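Local coordinates for protein BAG family molecular chaperone regulator 2 (Arabidopsis thaliana, PDB 4HWD) that probably acts as a co-chaperone that binds the ATPase domain of HSP70/HSC70 chaperones and regulates programmed cell death and stress responses, at residues Ser10-Ser13 / Phe14-Arg18; Glu42-Met45 / Glu46-Asn50. All coordinates share one frame; numbering follows the deposited sequence.

Interaction 1 (Ser10-Ser13 / Phe14-Arg18)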
# COMPACT_ATOMS: atom_id res chain seq x y z
N SER A 10 -0.59 -11.44 -6.97
CA SER A 10 -0.34 -12.16 -5.73
C SER A 10 0.95 -11.63 -5.08
O SER A 10 0.98 -11.42 -3.88
CB SER A 10 -0.23 -13.66 -6.01
OG SER A 10 -0.08 -14.40 -4.81
N ASP A 11 2.00 -11.44 -5.87
CA ASP A 11 3.26 -10.93 -5.32
C ASP A 11 3.03 -9.55 -4.70
O ASP A 11 3.55 -9.23 -3.64
CB ASP A 11 4.36 -10.81 -6.40
CG ASP A 11 4.79 -12.15 -6.97
OD1 ASP A 11 4.79 -13.18 -6.25
OD2 ASP A 11 5.18 -12.17 -8.16
N ILE A 12 2.25 -8.72 -5.39
CA ILE A 12 1.96 -7.38 -4.92
C ILE A 12 1.14 -7.38 -3.62
O ILE A 12 1.41 -6.59 -2.71
CB ILE A 12 1.19 -6.58 -5.98
CG1 ILE A 12 2.10 -6.32 -7.19
CG2 ILE A 12 0.68 -5.28 -5.39
CD1 ILE A 12 1.39 -5.72 -8.38
N SER A 13 0.14 -8.25 -3.56
CA SER A 13 -0.71 -8.36 -2.38
C SER A 13 0.13 -8.71 -1.18
O SER A 13 -0.09 -8.21 -0.09
CB SER A 13 -1.77 -9.44 -2.60
OG SER A 13 -2.63 -9.07 -3.66
N PHE A 14 1.10 -9.58 -1.40
CA PHE A 14 2.02 -10.01 -0.36
C PHE A 14 2.86 -8.83 0.13
O PHE A 14 3.05 -8.65 1.33
CB PHE A 14 2.93 -11.09 -0.94
CG PHE A 14 4.06 -11.49 -0.05
CD1 PHE A 14 3.91 -12.50 0.90
CD2 PHE A 14 5.32 -10.89 -0.20
CE1 PHE A 14 4.99 -12.92 1.68
CE2 PHE A 14 6.41 -11.30 0.58
CZ PHE A 14 6.24 -12.32 1.52
N GLN A 15 3.37 -8.02 -0.80
CA GLN A 15 4.20 -6.87 -0.42
C GLN A 15 3.33 -5.77 0.20
O GLN A 15 3.74 -5.11 1.15
CB GLN A 15 4.95 -6.32 -1.65
CG GLN A 15 6.08 -5.34 -1.30
CD GLN A 15 6.97 -5.86 -0.17
OE1 GLN A 15 7.28 -7.05 -0.11
NE2 GLN A 15 7.40 -4.96 0.71
N VAL A 16 2.12 -5.60 -0.32
CA VAL A 16 1.19 -4.61 0.20
C VAL A 16 0.84 -4.86 1.67
O VAL A 16 0.75 -3.90 2.45
CB VAL A 16 -0.10 -4.58 -0.65
CG1 VAL A 16 -1.17 -3.73 0.03
CG2 VAL A 16 0.21 -4.05 -2.02
N GLU A 17 0.65 -6.12 2.07
CA GLU A 17 0.31 -6.37 3.47
C GLU A 17 1.52 -6.19 4.37
O GLU A 17 1.39 -5.93 5.57
CB GLU A 17 -0.31 -7.76 3.67
CG GLU A 17 0.50 -8.95 3.23
CD GLU A 17 -0.29 -10.24 3.35
OE1 GLU A 17 -1.48 -10.24 2.95
OE2 GLU A 17 0.26 -11.26 3.84
N ARG A 18 2.71 -6.31 3.79
CA ARG A 18 3.92 -6.09 4.57
C ARG A 18 4.02 -4.58 4.75
O ARG A 18 4.46 -4.10 5.79
CB ARG A 18 5.14 -6.63 3.81
CG ARG A 18 5.08 -8.12 3.52
CD ARG A 18 6.35 -8.60 2.83
NE ARG A 18 7.52 -8.41 3.67
CZ ARG A 18 7.71 -9.01 4.84
NH1 ARG A 18 6.80 -9.86 5.30
NH2 ARG A 18 8.80 -8.76 5.56

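Interaction 2 (Glu42-Met45 / Glu46-Asn50)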
# COMPACT_ATOMS: atom_id res chain seq x y z
N GLU A 42 7.51 9.44 4.40
CA GLU A 42 7.66 9.71 2.97
C GLU A 42 8.17 8.51 2.20
O GLU A 42 7.67 8.20 1.12
CB GLU A 42 8.60 10.91 2.76
CG GLU A 42 8.20 12.14 3.57
CD GLU A 42 9.03 13.36 3.24
OE1 GLU A 42 10.27 13.23 3.12
OE2 GLU A 42 8.44 14.45 3.10
N ASN A 43 9.16 7.81 2.75
CA ASN A 43 9.69 6.62 2.09
C ASN A 43 8.59 5.57 1.91
O ASN A 43 8.52 4.90 0.89
CB ASN A 43 10.84 6.02 2.91
CG ASN A 43 12.12 6.83 2.79
OD1 ASN A 43 12.50 7.24 1.69
ND2 ASN A 43 12.79 7.04 3.92
N LEU A 44 7.72 5.45 2.92
CA LEU A 44 6.60 4.51 2.89
C LEU A 44 5.60 4.95 1.82
O LEU A 44 5.01 4.12 1.13
CB LEU A 44 5.90 4.45 4.26
CG LEU A 44 4.86 3.34 4.46
CD1 LEU A 44 5.57 1.99 4.47
CD2 LEU A 44 4.10 3.55 5.77
N MET A 45 5.42 6.26 1.66
CA MET A 45 4.49 6.76 0.66
C MET A 45 4.90 6.33 -0.74
O MET A 45 4.07 5.91 -1.53
CB MET A 45 4.40 8.29 0.72
CG MET A 45 3.43 8.87 -0.29
SD MET A 45 1.75 8.35 0.04
CE MET A 45 1.24 9.62 1.28
N GLU A 46 6.19 6.44 -1.05
CA GLU A 46 6.69 6.05 -2.37
C GLU A 46 6.56 4.54 -2.59
O GLU A 46 6.31 4.09 -3.71
CB GLU A 46 8.16 6.48 -2.52
CG GLU A 46 8.81 6.14 -3.87
CD GLU A 46 9.34 4.71 -3.94
OE1 GLU A 46 9.66 4.12 -2.88
OE2 GLU A 46 9.47 4.19 -5.07
N MET A 47 6.74 3.76 -1.53
CA MET A 47 6.62 2.31 -1.67
C MET A 47 5.18 1.92 -1.98
O MET A 47 4.93 1.09 -2.86
CB MET A 47 7.12 1.61 -0.40
CG MET A 47 8.65 1.63 -0.27
SD MET A 47 9.30 0.96 1.27
CE MET A 47 10.29 2.31 1.85
N LEU A 48 4.22 2.53 -1.29
CA LEU A 48 2.81 2.23 -1.53
C LEU A 48 2.45 2.61 -2.97
O LEU A 48 1.83 1.82 -3.69
CB LEU A 48 1.91 3.02 -0.56
CG LEU A 48 1.98 2.70 0.94
CD1 LEU A 48 1.31 3.80 1.75
CD2 LEU A 48 1.31 1.36 1.20
N MET A 49 2.85 3.80 -3.38
CA MET A 49 2.57 4.28 -4.73
C MET A 49 3.28 3.41 -5.76
O MET A 49 2.74 3.13 -6.83
CB MET A 49 3.00 5.75 -4.89
CG MET A 49 2.19 6.75 -4.06
SD MET A 49 0.42 6.77 -4.49
CE MET A 49 0.45 7.57 -6.13
N ASN A 50 4.49 2.98 -5.44
CA ASN A 50 5.24 2.13 -6.36
C ASN A 50 4.48 0.83 -6.62
O ASN A 50 4.48 0.32 -7.74
CB ASN A 50 6.61 1.79 -5.79
CG ASN A 50 7.42 0.95 -6.75
OD1 ASN A 50 8.43 1.41 -7.29
ND2 ASN A 50 6.99 -0.28 -6.98
O HOH W 1 11.49 4.81 -0.47

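Interaction 1 (Ser10-Ser13 / Phe14-Arg18)
I12 and V16 stand one turn apart on helix 2-31 of the BAG domain, a three-helix bundle, and meet through their methyl groups. CG2 of I12 lies 3.6 Å from CG2 of V16, the two branched side chains running at a slant to one another. In I12 this methyl is anti to the backbone N, which carries it along the helix to the next turn, while CG1 swings beside the N. Both residues are buried: I12 packs on Q51 and L55 of helix 38-57, and V16 on Q71, L75 and Y78 of helix 63-89. The F14 ring, by contrast, stands on the exposed side, with D11 O near the ring plane at its edge.

Backbone bonds of the i to i+4 kind tie the same turns together. F14 N donates to S10 O, Q15 N to D11 O and E17 N to S13 O, each at 3.1 Å.

Of the polar side chains, S13 turns its OG back beside its own backbone N (chi1 -64°), where it is hydrogen-bonded to I9 O one turn earlier. E17 keeps the aliphatic part of its chain close to the preceding turn, its CG sitting 3.5 Å from S13 O.

Interaction 2 (Glu42-Met45 / Glu46-Asn50)
M47 folds back over the preceding turn of its helix to reach N43. Its CG starts beside the backbone N (chi1 -74°), the chain runs extended to SD, and a bend at the last torsion brings the terminal methyl CE to 3.9 Å from CB of N43 and 3.3 Å from N43 O. The methyl thus lies alongside a carbonyl oxygen that also accepts the backbone bond from M47 N.

E46 takes another course. Its chain leaves anti to the backbone N and bends at chi2 (-83°), which brings OE1 back alongside the same turn. A water lies 3.1 Å from E46 OE1 and 3.3 Å from N43 O, placed to donate to either, though both bonds need not form at once.

M49 sets its CG over M45 O, 3.3 Å away, with SD of M45 the more distant partner at 4.4 Å; M45 itself continues onto V79 and D83 of helix 63-89. On the buried side L48 CG lies 3.4 Å from L44 O, while its CD1 only approaches CG of L44, at 4.5 Å. L48 N donates to L44 O in a nearly straight bond (165°). Both leucines pack on L19 of helix 2-31 and L82 of helix 63-89, forming an i, i+4 leucine face of an amphipathic helix set between the other two helices of the three-helix BAG bundle.

Both interactions are local, each within a single helix: interaction 1 in helix 2-31, interaction 2 in helix 38-57. Their centres are 14 Å apart, and their nearest atoms come to about 5 Å without touching. Each contributes two buried residues to one core: I12 packs on helix 38-57 and V16 on helix 63-89, while L44 and L48 each pack on helices 2-31 and 63-89, so both contacts lean on helix 63-89. The beta-branched pair meets more closely in the model than the gamma-branched leucines. The flanks differ too: a serine hydroxyl bound to its own helix backbone and a phenylalanine ring in interaction 1, methionines and a glutamate with a water beside its carboxylate in interaction 2.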